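Local coordinates for ABC transporter substrate-binding protein (PDB 3UN6) that probably serves as the substrate-binding component of an ABC-type import system and binds zinc, though its physiological ligand is not established, at residues A[77-80]-A[81-84]. Numbering follows the deposited sequence.
Sequences DLMD and ALNS
Met-79, a selenomethionine in this crystal, reaches forward one turn to Leu-82 on helix 75-83. From CB the chain leaves with CG anti to the carbonyl carbon (chi1 -68°), then bends at both later torsions. The hook carries SE to 4.1 Å from Leu-82 CD2 and lays CE alongside that same methyl, 3.8 Å away; CE also comes within 4.1 Å of Asn-83 OD1. A long, unbranched methionine chain, here carrying selenium in place of sulfur, suits this place, because it can bend to lie beside Leu-82 while also touching Thr-92 of strand 89-93 and Leu-96 of helix 94-102. Leu-78, likewise buried, turns its branched end to Ala-90 and Thr-92, its side chain about 8 Å from that of the zinc ligand Cys-221, whereas small Ala-81 fits against Phe-72.

Beneath the side chains runs the regular i to i+4 ladder, including Asn-83 N to Met-79 O at 2.8 Å. The bond at Asp-80 O is doubled: it accepts Ser-84 N at 2.9 Å and Ser-84 OG at 2.8 Å, from opposite faces of the carbonyl plane. With chi1 at 63°, OG stands between the backbone N and the carbonyl carbon and points back at Asp-80 O, a role suited to a short hydroxyl side chain. The chemistry is thus divided: Leu-78 and Met-79 pack the helix against a mixed sheet of this PBP-clan fold, while two donors from exposed Ser-84 grip the carbonyl of Asp-80.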
ATOM      1  N   ASP A  77       7.894 -11.785   3.070  1.00 25.00           N
ATOM      2  CA  ASP A  77       7.428 -12.525   4.261  1.00 25.22           C
ATOM      3  C   ASP A  77       5.908 -12.495   4.391  1.00 23.88           C
ATOM      4  O   ASP A  77       5.269 -13.495   4.742  1.00 24.24           O
ATOM      5  CB  ASP A  77       8.003 -11.937   5.530  1.00 26.80           C
ATOM      6  CG  ASP A  77       9.457 -12.255   5.717  1.00 31.32           C
ATOM      7  OD1 ASP A  77       9.995 -13.055   4.923  1.00 36.18           O
ATOM      8  OD2 ASP A  77      10.058 -11.700   6.668  1.00 39.39           O
ATOM      9  N   LEU A  78       5.332 -11.335   4.141  1.00 23.62           N
ATOM     10  CA  LEU A  78       3.883 -11.183   4.225  1.00 22.76           C
ATOM     11  C   LEU A  78       3.165 -12.089   3.176  1.00 23.91           C
ATOM     12  O   LEU A  78       2.214 -12.814   3.517  1.00 22.22           O
ATOM     13  CB  LEU A  78       3.494  -9.712   4.106  1.00 21.83           C
ATOM     14  CG  LEU A  78       1.999  -9.380   4.092  1.00 19.39           C
ATOM     15  CD1 LEU A  78       1.737  -7.943   4.653  1.00 21.42           C
ATOM     16  CD2 LEU A  78       1.395  -9.533   2.712  1.00 22.26           C
HETATM   17  N   MSE A  79       3.621 -12.065   1.931  1.00 25.00           N
HETATM   18  CA  MSE A  79       3.022 -12.906   0.869  1.00 26.85           C
HETATM   19  C   MSE A  79       3.173 -14.421   1.150  1.00 28.08           C
HETATM   20  O   MSE A  79       2.263 -15.193   0.869  1.00 28.49           O
HETATM   21  CB  MSE A  79       3.615 -12.554  -0.505  1.00 27.38           C
HETATM   22  CG  MSE A  79       3.228 -11.175  -1.017  1.00 27.98           C
HETATM   23 SE   MSE A  79       1.262 -10.875  -1.019  1.00 38.48          SE
HETATM   24  CE  MSE A  79       0.738 -12.430  -2.129  1.00 25.39           C
ATOM     25  N   ASP A  80       4.310 -14.839   1.698  1.00 28.66           N
ATOM     26  CA  ASP A  80       4.497 -16.262   2.078  1.00 30.07           C
ATOM     27  C   ASP A  80       3.482 -16.706   3.141  1.00 29.03           C
ATOM     28  O   ASP A  80       2.927 -17.812   3.061  1.00 26.78           O
ATOM     29  CB  ASP A  80       5.891 -16.491   2.607  1.00 31.95           C
ATOM     30  CG  ASP A  80       6.950 -16.234   1.567  1.00 39.16           C
ATOM     31  OD1 ASP A  80       6.608 -16.284   0.368  1.00 50.27           O
ATOM     32  OD2 ASP A  80       8.119 -15.984   1.945  1.00 48.57           O
ATOM     33  N   ALA A  81       3.241 -15.854   4.141  1.00 26.89           N
ATOM     34  CA  ALA A  81       2.245 -16.166   5.183  1.00 26.93           C
ATOM     35  C   ALA A  81       0.848 -16.217   4.554  1.00 26.31           C
ATOM     36  O   ALA A  81       0.031 -17.077   4.904  1.00 27.38           O
ATOM     37  CB  ALA A  81       2.300 -15.137   6.344  1.00 25.09           C
ATOM     38  N   LEU A  82       0.572 -15.302   3.628  1.00 25.27           N
ATOM     39  CA  LEU A  82      -0.719 -15.279   2.954  1.00 25.93           C
ATOM     40  C   LEU A  82      -0.926 -16.559   2.130  1.00 26.87           C
ATOM     41  O   LEU A  82      -1.969 -17.214   2.241  1.00 29.55           O
ATOM     42  CB  LEU A  82      -0.844 -14.072   2.028  1.00 24.83           C
ATOM     43  CG  LEU A  82      -2.221 -13.860   1.375  1.00 25.62           C
ATOM     44  CD1 LEU A  82      -3.331 -13.626   2.405  1.00 28.83           C
ATOM     45  CD2 LEU A  82      -2.167 -12.702   0.367  1.00 20.80           C
ATOM     46  N   ASN A  83       0.060 -16.904   1.317  1.00 27.99           N
ATOM     47  CA  ASN A  83      -0.007 -18.103   0.451  1.00 29.23           C
ATOM     48  C   ASN A  83       0.021 -19.451   1.198  1.00 29.04           C
ATOM     49  O   ASN A  83      -0.517 -20.458   0.715  1.00 30.35           O
ATOM     50  CB  ASN A  83       1.134 -18.066  -0.577  1.00 30.07           C
ATOM     51  CG  ASN A  83       1.016 -16.904  -1.545  1.00 33.97           C
ATOM     52  OD1 ASN A  83      -0.086 -16.423  -1.843  1.00 36.90           O
ATOM     53  ND2 ASN A  83       2.158 -16.444  -2.050  1.00 39.15           N
ATOM     54  N   SER A  84       0.650 -19.481   2.361  1.00 27.62           N
ATOM     55  CA  SER A  84       0.693 -20.692   3.159  1.00 28.52           C
ATOM     56  C   SER A  84      -0.520 -20.776   4.095  1.00 27.63           C
ATOM     57  O   SER A  84      -0.681 -21.759   4.805  1.00 28.54           O
ATOM     58  CB  SER A  84       1.997 -20.789   3.951  1.00 29.23           C
ATOM     59  OG  SER A  84       2.120 -19.725   4.876  1.00 33.63           O
TER